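Local coordinates for putative laminarinase (Phanerochaete chrysosporium, PDB 2W39), which probably hydrolyses the beta-glucosidic links of laminarin and related beta-glucans, as a secreted fungal member of glycoside hydrolase family 16, at residues His28-Tyr33 with Thr60-Ser65; Ala85-Arg90 with Pro100-Thr105; Tyr187-Thr192 with Ile196-Phe201. All blocks are in the same frame, centred on the assembly; numbering follows the deposited sequence. Where two conformers were deposited one is given.

Contacts 2 and 3 adjoin in the beta sandwich, with centres about 10 Å apart. Strand 83-89 of contact 2 pairs with strand 185-191 of contact 3, and Phe87 N approaches Tyr187 O at 2.7 Å, a probable hydrogen bond. Across the interior, strand 98-105 of contact 2 carries Ala101 and Trp103 into the sugar pocket; the hairpin of contact 3 is farther from the sugar, the nearest atoms of the Val198 side chain and the lactone being about 13 Å apart. Contact 1 is peripheral, its centre about 24 Å from that of contact 2 and about 33 Å from that of contact 3, although its strand 31-33 belongs to the same sheet as strand 98-105.

Contact 1: His28-Tyr33 with Thr60-Ser65; sequences HGRVNY and TTLSPS
Arg30 reaches out from residues 28-33 and sets one end of its guanidinium against the backbone of Ser63 and Pro64. The polar part of the contact rests on NH2. Arg30 NH2 gives a weak hydrogen bond to Ser63 O, 3.1 Å away, with the carbonyl oxygen at the edge of the guanidinium and near its plane. The bond is well bent, with an N-H...O angle of 124°. Pro64 O is also close, 3.6 Å from Arg30 NH2, but it approaches obliquely and makes a polar neighbour rather than a bond. NE and NH1 of the same group bind Asn278 OD1 and Gly66 O, so NH2 has only a share in fixing the group. The arginine chain leaves with CG anti to the backbone N (chi1 -176°), then bends at chi2 (56°) before running straight on toward the 60-65 loop.

The apolar part is slight. Leu62 points toward the arginine, and its CB and CD1 both lie 4.2 Å from Arg30 NH2, flanking the end of the guanidinium with hydrocarbon. Together the two segments bury 140 Å², more than half of it on Arg30.

Local turns shape both backbones. Arg30 is the centre of an inverse gamma turn, closed weakly by Val31 N to Gly29 O at 3.0 Å. On the other side Ser63 OG takes a weak bond from Ser65 N at 3.3 Å, across the bend at Pro64.

This is a surface contact between the start of strand 31-33 and the loop joining strands 51-55 and 69-76. Helix 273-279 ties both sides: Val274 and Val277 pack on Arg30, while Asn278 also bonds to the backbone of Leu62. Arg30 itself is joined through its backbone to Arg69 and to Phe253 of strand 246-253.

Contact 2: Ala85-Arg90 with Pro100-Thr105; sequences AVFDVR and PAAWET. With LGC (D-glucono-1,5-lactone), chain D; BGC (beta-D-glucopyranose), chain B.
Phe87 and Ala102 meet across the interior of the beta sandwich, CE1 of the ring lying 4.2 Å from Ala102 CB at an oblique angle. Strands 83-89 and 98-105 belong to different sheets and face each other through side chains alone. Further along, Ala85 CB touches Glu104 OE2 at 3.9 Å. Phe87 and Glu104 both start toward the facing strand with CG beside the backbone N (chi1 -59° and -58°); the glutamate then runs extended, which carries the carboxylate across to where OE2 is hydrogen-bonded to His83 NE2.

Trp103 points the other way, into the sugar pocket. Its CG sits between the backbone N and the carbonyl carbon (chi1 57°), and the indole presents one face to the sugar. The lactone and a glucose overlap in this site as alternatives; C6 of the lactone stands 3.6 Å above the indole plane, over its centre. Ala101 CB adds a contact with lactone C6 at 3.4 Å, and Asn250 OD1 holds Trp103 NE1, fixing the ring's rotation. Put a leucine in place of Trp103, and the C5-C6 side of the sugar would probably lose its flat floor while Asn250 OD1 would be left without its N-H mate.

The strand thus has two chemistries: the Ala102 methyl and a carboxylate bonded to His83 toward the core, and an indole face toward the bound sugar, consistent with CH-pi packing against its C5-C6 side.

Contact 3: Tyr187-Thr192 with Ile196-Phe201; sequences YAMERT and IKVWFF
Strands 187-191 and 196-201 run antiparallel at 167°, their axes approaching to 4.7 Å, and four N-H...O bonds join the pairs Ala188-Trp199 and Glu190-Lys197.

Tyr187, Met189, Arg191, Ile196, Val198 and Phe200 share one face. Phe200 CD1 lies over one face of the Tyr187 ring, 3.3 Å from Tyr187 CE1 and offset toward the rim; the ring planes are 31° apart. Val198 CG1 meets the edge of the same tyrosine ring, and Tyr187 OH, over the Phe200 face, is bonded to Ser174 O. Met189, bent at chi2 (-72°) and chi3, brings SD to within 3.9 Å of Ile196 CG2, while its CG touches Val198 CG2.

The two strands form a beta hairpin in one sheet of the family 16 beta sandwich, flanked by strands 83-89 and 229-232; Tyr187 and Met189 face inward onto Ile118 of strand 115-120 in the other sheet.

On the opposite face, Glu190 and Trp199 lie side by side. Glu190 CB sits at the indole edge, 3.7 Å from Trp199 CZ3, and Glu190 OE1 lies near the ring plane, 3.5 Å from Trp199 CH2. Both carboxylate oxygens are bonded: Tyr3 OH pairs with OE2, Thr221 OG1 pairs with OE1, and a water donating to Glu190 OE1 at 2.8 Å accepts from Lys197 NZ. Glu190 OE1 and Lys197 NZ, 5.0 Å apart, are opposite charges that meet through this water.

Contact 1: His28-Tyr33 with Thr60-Ser65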
loop_
_atom_site.group_PDB
_atom_site.type_symbol
_atom_site.label_atom_id
_atom_site.label_comp_id
_atom_site.label_asym_id
_atom_site.label_seq_id
_atom_site.Cartn_x
_atom_site.Cartn_y
_atom_site.Cartn_z
ATOM N N HIS A 28 15.585 0.981 2.835
ATOM C CA HIS A 28 16.621 1.643 3.661
ATOM C C HIS A 28 16.057 2.593 4.717
ATOM O O HIS A 28 16.695 3.582 5.080
ATOM C CB HIS A 28 17.655 2.352 2.769
ATOM C CG HIS A 28 18.198 1.458 1.705
ATOM N ND1 HIS A 28 17.838 1.582 0.384
ATOM C CD2 HIS A 28 18.989 0.362 1.777
ATOM C CE1 HIS A 28 18.438 0.645 -0.328
ATOM N NE2 HIS A 28 19.126 -0.121 0.497
ATOM N N GLY A 29 14.874 2.286 5.236
ATOM C CA GLY A 29 14.246 3.125 6.236
ATOM C C GLY A 29 14.799 2.963 7.640
ATOM O O GLY A 29 15.572 2.032 7.926
ATOM N N ARG A 30 14.401 3.875 8.521
ATOM C CA ARG A 30 14.795 3.835 9.925
ATOM C C ARG A 30 13.794 2.941 10.662
ATOM O O ARG A 30 12.981 3.397 11.479
ATOM C CB ARG A 30 14.844 5.246 10.493
ATOM C CG ARG A 30 15.336 5.344 11.922
ATOM C CD ARG A 30 16.716 4.721 12.125
ATOM N NE ARG A 30 17.112 4.860 13.519
ATOM C CZ ARG A 30 17.989 4.076 14.138
ATOM N NH1 ARG A 30 18.599 3.087 13.495
ATOM N NH2 ARG A 30 18.257 4.313 15.416
ATOM N N VAL A 31 13.841 1.653 10.321
ATOM C CA VAL A 31 12.819 0.693 10.725
ATOM C C VAL A 31 13.478 -0.597 11.145
ATOM O O VAL A 31 14.515 -0.991 10.605
ATOM C CB VAL A 31 11.809 0.435 9.558
ATOM C CG1 VAL A 31 12.442 -0.360 8.398
ATOM C CG2 VAL A 31 10.560 -0.287 10.069
ATOM N N ASN A 32 12.864 -1.267 12.112
ATOM C CA ASN A 32 13.229 -2.624 12.485
ATOM C C ASN A 32 11.998 -3.495 12.273
ATOM O O ASN A 32 11.063 -3.459 13.088
ATOM C CB ASN A 32 13.703 -2.687 13.934
ATOM C CG ASN A 32 14.215 -4.056 14.300
ATOM O OD1 ASN A 32 15.095 -4.594 13.641
ATOM N ND2 ASN A 32 13.655 -4.635 15.345
ATOM N N TYR A 33 11.974 -4.228 11.166
ATOM C CA TYR A 33 10.844 -5.086 10.851
ATOM C C TYR A 33 10.945 -6.367 11.670
ATOM O O TYR A 33 11.892 -7.135 11.524
ATOM C CB TYR A 33 10.863 -5.414 9.373
ATOM C CG TYR A 33 10.276 -4.368 8.455
ATOM C CD1 TYR A 33 9.081 -3.707 8.763
ATOM C CD2 TYR A 33 10.877 -4.097 7.215
ATOM C CE1 TYR A 33 8.517 -2.782 7.869
ATOM C CE2 TYR A 33 10.310 -3.186 6.325
ATOM C CZ TYR A 33 9.118 -2.559 6.645
ATOM O OH TYR A 33 8.500 -1.683 5.779
ATOM N N THR A 60 9.204 3.634 22.643
ATOM C CA THR A 60 10.660 3.556 22.822
ATOM C C THR A 60 11.335 4.757 22.196
ATOM O O THR A 60 11.053 5.100 21.042
ATOM C CB THR A 60 11.218 2.298 22.130
ATOM O OG1 THR A 60 10.481 1.154 22.577
ATOM C CG2 THR A 60 12.697 2.095 22.448
ATOM N N THR A 61 12.235 5.378 22.961
ATOM C CA THR A 61 13.163 6.350 22.403
ATOM C C THR A 61 14.385 5.565 21.932
ATOM O O THR A 61 15.018 4.860 22.726
ATOM C CB THR A 61 13.550 7.413 23.454
ATOM O OG1 THR A 61 12.375 8.125 23.849
ATOM C CG2 THR A 61 14.575 8.392 22.896
ATOM N N LEU A 62 14.715 5.672 20.644
ATOM C CA LEU A 62 15.725 4.793 20.076
ATOM C C LEU A 62 17.155 5.236 20.338
ATOM O O LEU A 62 17.480 6.414 20.206
ATOM C CB LEU A 62 15.562 4.678 18.565
ATOM C CG LEU A 62 14.173 4.342 18.028
ATOM C CD1 LEU A 62 14.229 4.185 16.520
ATOM C CD2 LEU A 62 13.651 3.057 18.671
ATOM N N SER A 63 18.013 4.264 20.620
ATOM C CA SER A 63 19.448 4.513 20.587
ATOM C C SER A 63 19.818 4.830 19.142
ATOM O O SER A 63 19.507 4.050 18.236
ATOM C CB SER A 63 20.231 3.295 21.047
ATOM O OG SER A 63 21.609 3.503 20.781
ATOM N N PRO A 64 20.498 5.967 18.909
ATOM C CA PRO A 64 20.882 6.280 17.524
ATOM C C PRO A 64 21.781 5.212 16.903
ATOM O O PRO A 64 21.777 5.028 15.681
ATOM C CB PRO A 64 21.626 7.612 17.654
ATOM C CG PRO A 64 21.153 8.183 18.982
ATOM C CD PRO A 64 20.928 7.012 19.859
ATOM N N SER A 65 22.543 4.523 17.750
ATOM C CA SER A 65 23.444 3.473 17.306
ATOM C C SER A 65 22.723 2.142 17.054
ATOM O O SER A 65 23.237 1.290 16.318
ATOM C CB SER A 65 24.598 3.304 18.309
ATOM O OG SER A 65 25.273 4.544 18.513
#

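Contact 2: Ala85-Arg90 with Pro100-Thr105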
loop_
_atom_site.group_PDB
_atom_site.type_symbol
_atom_site.label_atom_id
_atom_site.label_comp_id
_atom_site.label_asym_id
_atom_site.label_seq_id
_atom_site.Cartn_x
_atom_site.Cartn_y
_atom_site.Cartn_z
ATOM N N ALA A 85 -8.327 -7.588 -5.626
ATOM C CA ALA A 85 -8.066 -7.478 -4.181
ATOM C C ALA A 85 -8.786 -6.244 -3.662
ATOM O O ALA A 85 -8.673 -5.164 -4.245
ATOM C CB ALA A 85 -6.552 -7.373 -3.901
ATOM N N VAL A 86 -9.526 -6.414 -2.567
ATOM C CA VAL A 86 -10.312 -5.331 -1.983
ATOM C C VAL A 86 -9.886 -5.138 -0.534
ATOM O O VAL A 86 -9.927 -6.082 0.259
ATOM C CB VAL A 86 -11.831 -5.618 -2.037
ATOM C CG1 VAL A 86 -12.607 -4.416 -1.506
ATOM C CG2 VAL A 86 -12.256 -5.950 -3.475
ATOM N N PHE A 87 -9.516 -3.909 -0.193
ATOM C CA PHE A 87 -9.004 -3.522 1.121
ATOM C C PHE A 87 -9.999 -2.566 1.763
ATOM O O PHE A 87 -10.230 -1.479 1.237
ATOM C CB PHE A 87 -7.637 -2.801 0.993
ATOM C CG PHE A 87 -6.550 -3.607 0.318
ATOM C CD1 PHE A 87 -5.516 -4.165 1.062
ATOM C CD2 PHE A 87 -6.553 -3.792 -1.058
ATOM C CE1 PHE A 87 -4.503 -4.902 0.435
ATOM C CE2 PHE A 87 -5.543 -4.542 -1.688
ATOM C CZ PHE A 87 -4.529 -5.104 -0.944
ATOM N N ASP A 88 -10.583 -2.985 2.882
ATOM C CA ASP A 88 -11.515 -2.146 3.654
ATOM C C ASP A 88 -10.696 -1.592 4.813
ATOM O O ASP A 88 -10.376 -2.329 5.752
ATOM C CB ASP A 88 -12.722 -2.973 4.118
ATOM C CG ASP A 88 -13.739 -2.169 4.890
ATOM O OD1 ASP A 88 -13.497 -0.992 5.190
ATOM O OD2 ASP A 88 -14.796 -2.745 5.211
ATOM N N VAL A 89 -10.314 -0.320 4.712
ATOM C CA VAL A 89 -9.291 0.260 5.583
ATOM C C VAL A 89 -9.898 1.397 6.404
ATOM O O VAL A 89 -10.349 2.397 5.852
ATOM C CB VAL A 89 -8.118 0.806 4.756
ATOM C CG1 VAL A 89 -7.062 1.396 5.682
ATOM C CG2 VAL A 89 -7.506 -0.295 3.861
ATOM N N ARG A 90 -9.910 1.228 7.720
ATOM C CA ARG A 90 -10.440 2.241 8.637
ATOM C C ARG A 90 -9.432 3.371 8.874
ATOM O O ARG A 90 -9.829 4.513 9.100
ATOM C CB ARG A 90 -10.832 1.615 9.981
ATOM C CG ARG A 90 -11.869 0.507 9.847
ATOM C CD ARG A 90 -12.395 0.114 11.233
ATOM N NE ARG A 90 -13.291 -1.044 11.209
ATOM C CZ ARG A 90 -12.944 -2.286 11.526
ATOM N NH1 ARG A 90 -11.699 -2.593 11.858
ATOM N NH2 ARG A 90 -13.863 -3.243 11.495
ATOM N N PRO A 100 3.833 4.347 4.653
ATOM C CA PRO A 100 3.016 3.141 4.610
ATOM C C PRO A 100 2.758 2.702 3.169
ATOM O O PRO A 100 2.777 3.535 2.258
ATOM C CB PRO A 100 1.707 3.597 5.245
ATOM C CG PRO A 100 1.579 5.056 4.825
ATOM C CD PRO A 100 3.002 5.566 4.772
ATOM N N ALA A 101 2.486 1.416 2.976
ATOM C CA ALA A 101 2.092 0.924 1.670
ATOM C C ALA A 101 1.248 -0.335 1.758
ATOM O O ALA A 101 1.447 -1.176 2.645
ATOM C CB ALA A 101 3.329 0.673 0.794
ATOM N N ALA A 102 0.321 -0.454 0.805
ATOM C CA ALA A 102 -0.381 -1.717 0.519
ATOM C C ALA A 102 -0.151 -1.944 -0.973
ATOM O O ALA A 102 -0.436 -1.068 -1.803
ATOM C CB ALA A 102 -1.867 -1.626 0.846
ATOM N N TRP A 103 0.396 -3.105 -1.320
ATOM C CA TRP A 103 0.952 -3.294 -2.650
ATOM C C TRP A 103 1.072 -4.766 -2.965
ATOM O O TRP A 103 0.815 -5.616 -2.120
ATOM C CB TRP A 103 2.287 -2.538 -2.760
ATOM C CG TRP A 103 3.345 -2.879 -1.769
ATOM C CD1 TRP A 103 3.311 -2.689 -0.403
ATOM C CD2 TRP A 103 4.670 -3.309 -2.076
ATOM N NE1 TRP A 103 4.523 -3.033 0.154
ATOM C CE2 TRP A 103 5.377 -3.410 -0.853
ATOM C CE3 TRP A 103 5.332 -3.618 -3.267
ATOM C CZ2 TRP A 103 6.712 -3.786 -0.798
ATOM C CZ3 TRP A 103 6.668 -3.983 -3.206
ATOM C CH2 TRP A 103 7.331 -4.077 -1.978
ATOM N N GLU A 104 1.478 -5.043 -4.199
ATOM C CA GLU A 104 1.761 -6.417 -4.623
ATOM C C GLU A 104 3.061 -6.435 -5.387
ATOM O O GLU A 104 3.368 -5.508 -6.148
ATOM C CB GLU A 104 0.664 -6.994 -5.532
ATOM C CG GLU A 104 -0.697 -6.996 -4.899
ATOM C CD GLU A 104 -1.744 -7.706 -5.741
ATOM O OE1 GLU A 104 -1.460 -8.049 -6.906
ATOM O OE2 GLU A 104 -2.872 -7.923 -5.220
ATOM N N THR A 105 3.829 -7.502 -5.197
ATOM C CA THR A 105 5.034 -7.705 -5.992
ATOM C C THR A 105 5.478 -9.157 -5.924
ATOM O O THR A 105 4.906 -9.962 -5.176
ATOM C CB THR A 105 6.172 -6.754 -5.522
ATOM O OG1 THR A 105 7.186 -6.701 -6.528
ATOM C CG2 THR A 105 6.790 -7.232 -4.210
HETATM C C1 LGC D . 7.916 1.102 -4.257
HETATM C C2 LGC D . 9.256 0.429 -4.261
HETATM O O5 LGC D . 6.865 0.781 -3.292
HETATM O O1 LGC D . 7.679 1.969 -5.083
HETATM O O2 LGC D . 9.545 -0.111 -5.564
HETATM C C3 LGC D . 9.329 -0.646 -3.170
HETATM O O3 LGC D . 10.703 -0.947 -2.870
HETATM C C4 LGC D . 8.595 -0.174 -1.916
HETATM O O4 LGC D . 8.866 -1.024 -0.806
HETATM C C5 LGC D . 7.107 -0.171 -2.245
HETATM C C6 LGC D . 6.179 0.171 -1.082
HETATM O O6 LGC D . 6.510 1.423 -0.466
HETATM C C2 BGC B . 9.079 0.822 -4.121
HETATM C C3 BGC B . 9.245 -0.437 -3.267
HETATM C C4 BGC B . 8.612 -0.185 -1.909
HETATM C C5 BGC B . 7.113 -0.075 -2.139
HETATM C C6 BGC B . 6.355 0.077 -0.827
HETATM C C1 BGC B . 7.722 1.541 -3.979
HETATM O O1 BGC B . 7.951 2.941 -3.730
HETATM O O2 BGC B . 9.302 0.496 -5.503
HETATM O O3 BGC B . 10.634 -0.793 -3.139
HETATM O O4 BGC B . 8.900 -1.245 -0.998
HETATM O O5 BGC B . 6.804 1.049 -2.980
HETATM O O6 BGC B . 6.396 1.445 -0.402
#

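Contact 3: Tyr187-Thr192 with Ile196-Phe201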
loop_
_atom_site.group_PDB
_atom_site.type_symbol
_atom_site.label_atom_id
_atom_site.label_comp_id
_atom_site.label_asym_id
_atom_site.label_seq_id
_atom_site.Cartn_x
_atom_site.Cartn_y
_atom_site.Cartn_z
ATOM N N TYR A 187 -10.091 0.458 -1.002
ATOM C CA TYR A 187 -9.246 0.382 -2.200
ATOM C C TYR A 187 -9.480 -0.963 -2.842
ATOM O O TYR A 187 -9.425 -1.998 -2.161
ATOM C CB TYR A 187 -7.769 0.540 -1.842
ATOM C CG TYR A 187 -7.341 1.992 -1.780
ATOM C CD1 TYR A 187 -7.346 2.711 -0.581
ATOM C CD2 TYR A 187 -6.942 2.649 -2.949
ATOM C CE1 TYR A 187 -6.943 4.056 -0.559
ATOM C CE2 TYR A 187 -6.572 3.987 -2.932
ATOM C CZ TYR A 187 -6.573 4.674 -1.736
ATOM O OH TYR A 187 -6.207 5.995 -1.778
ATOM N N ALA A 188 -9.705 -0.972 -4.154
ATOM C CA ALA A 188 -9.865 -2.224 -4.901
ATOM C C ALA A 188 -8.930 -2.183 -6.096
ATOM O O ALA A 188 -8.770 -1.145 -6.743
ATOM C CB ALA A 188 -11.303 -2.401 -5.350
ATOM N N MET A 189 -8.317 -3.320 -6.400
ATOM C CA MET A 189 -7.399 -3.416 -7.532
ATOM C C MET A 189 -7.793 -4.636 -8.338
ATOM O O MET A 189 -7.883 -5.733 -7.775
ATOM C CB MET A 189 -5.954 -3.501 -7.022
ATOM C CG MET A 189 -4.849 -3.443 -8.079
ATOM S SD MET A 189 -4.692 -4.938 -9.092
ATOM C CE MET A 189 -4.202 -6.140 -7.865
ATOM N N GLU A 190 -8.065 -4.436 -9.630
ATOM C CA GLU A 190 -8.298 -5.518 -10.575
ATOM C C GLU A 190 -7.104 -5.633 -11.504
ATOM O O GLU A 190 -6.705 -4.658 -12.144
ATOM C CB GLU A 190 -9.578 -5.270 -11.388
ATOM C CG GLU A 190 -9.821 -6.353 -12.448
ATOM C CD GLU A 190 -11.037 -6.123 -13.314
ATOM O OE1 GLU A 190 -11.573 -5.001 -13.307
ATOM O OE2 GLU A 190 -11.434 -7.079 -14.029
ATOM N N ARG A 191 -6.549 -6.843 -11.585
ATOM C CA ARG A 191 -5.455 -7.134 -12.504
ATOM C C ARG A 191 -5.904 -8.244 -13.446
ATOM O O ARG A 191 -6.330 -9.319 -13.023
ATOM C CB ARG A 191 -4.218 -7.602 -11.737
ATOM C CG ARG A 191 -3.149 -8.169 -12.655
ATOM C CD ARG A 191 -1.858 -8.512 -11.934
ATOM N NE ARG A 191 -1.136 -9.518 -12.707
ATOM C CZ ARG A 191 -0.237 -10.345 -12.185
ATOM N NH1 ARG A 191 0.160 -10.193 -10.929
ATOM N NH2 ARG A 191 0.278 -11.304 -12.939
ATOM N N THR A 192 -5.782 -7.972 -14.738
ATOM C CA THR A 192 -5.990 -8.957 -15.783
ATOM C C THR A 192 -4.775 -8.949 -16.705
ATOM O O THR A 192 -3.822 -8.202 -16.485
ATOM C CB THR A 192 -7.255 -8.669 -16.612
ATOM O OG1 THR A 192 -7.016 -7.554 -17.476
ATOM C CG2 THR A 192 -8.473 -8.418 -15.720
ATOM N N ILE A 196 -4.290 -3.131 -15.405
ATOM C CA ILE A 196 -4.470 -3.014 -13.956
ATOM C C ILE A 196 -5.303 -1.764 -13.700
ATOM O O ILE A 196 -5.067 -0.725 -14.315
ATOM C CB ILE A 196 -3.099 -2.976 -13.238
ATOM C CG1 ILE A 196 -2.439 -4.360 -13.320
ATOM C CG2 ILE A 196 -3.259 -2.534 -11.771
ATOM C CD1 ILE A 196 -0.980 -4.407 -12.919
ATOM N N LYS A 197 -6.282 -1.902 -12.805
ATOM C CA LYS A 197 -7.128 -0.784 -12.374
ATOM C C LYS A 197 -7.117 -0.703 -10.860
ATOM O O LYS A 197 -7.122 -1.736 -10.177
ATOM C CB LYS A 197 -8.578 -0.972 -12.830
ATOM C CG LYS A 197 -8.780 -0.786 -14.330
ATOM C CD LYS A 197 -10.189 -1.133 -14.772
ATOM C CE LYS A 197 -10.296 -1.066 -16.295
ATOM N NZ LYS A 197 -11.658 -1.440 -16.772
ATOM N N VAL A 198 -7.134 0.518 -10.332
ATOM C CA VAL A 198 -7.350 0.739 -8.908
ATOM C C VAL A 198 -8.526 1.698 -8.757
ATOM O O VAL A 198 -8.591 2.720 -9.457
ATOM C CB VAL A 198 -6.103 1.339 -8.204
ATOM C CG1 VAL A 198 -6.361 1.594 -6.730
ATOM C CG2 VAL A 198 -4.879 0.445 -8.363
ATOM N N TRP A 199 -9.420 1.366 -7.825
ATOM C CA TRP A 199 -10.492 2.281 -7.431
ATOM C C TRP A 199 -10.300 2.651 -5.966
ATOM O O TRP A 199 -10.030 1.772 -5.130
ATOM C CB TRP A 199 -11.862 1.615 -7.513
ATOM C CG TRP A 199 -12.379 1.244 -8.862
ATOM C CD1 TRP A 199 -13.312 1.925 -9.594
ATOM C CD2 TRP A 199 -12.053 0.065 -9.616
ATOM N NE1 TRP A 199 -13.575 1.252 -10.769
ATOM C CE2 TRP A 199 -12.816 0.109 -10.806
ATOM C CE3 TRP A 199 -11.199 -1.030 -9.390
ATOM C CZ2 TRP A 199 -12.762 -0.910 -11.770
ATOM C CZ3 TRP A 199 -11.143 -2.031 -10.343
ATOM C CH2 TRP A 199 -11.918 -1.965 -11.518
ATOM N N PHE A 200 -10.500 3.931 -5.652
ATOM C CA PHE A 200 -10.651 4.369 -4.285
ATOM C C PHE A 200 -12.055 4.906 -4.056
ATOM O O PHE A 200 -12.509 5.747 -4.822
ATOM C CB PHE A 200 -9.663 5.491 -3.939
ATOM C CG PHE A 200 -9.936 6.082 -2.593
ATOM C CD1 PHE A 200 -9.898 5.274 -1.453
ATOM C CD2 PHE A 200 -10.324 7.413 -2.459
ATOM C CE1 PHE A 200 -10.201 5.793 -0.208
ATOM C CE2 PHE A 200 -10.638 7.921 -1.177
ATOM C CZ PHE A 200 -10.562 7.096 -0.092
ATOM N N PHE A 201 -12.710 4.457 -2.984
ATOM C CA PHE A 201 -13.985 5.019 -2.522
ATOM C C PHE A 201 -13.859 5.430 -1.068
ATOM O O PHE A 201 -13.559 4.602 -0.224
ATOM C CB PHE A 201 -15.130 4.019 -2.677
ATOM C CG PHE A 201 -15.459 3.741 -4.105
ATOM C CD1 PHE A 201 -14.894 2.660 -4.763
ATOM C CD2 PHE A 201 -16.276 4.606 -4.820
ATOM C CE1 PHE A 201 -15.157 2.434 -6.113
ATOM C CE2 PHE A 201 -16.545 4.377 -6.151
ATOM C CZ PHE A 201 -15.984 3.296 -6.797
HETATM O O HOH W 1 -12.850 -3.542 -15.274
#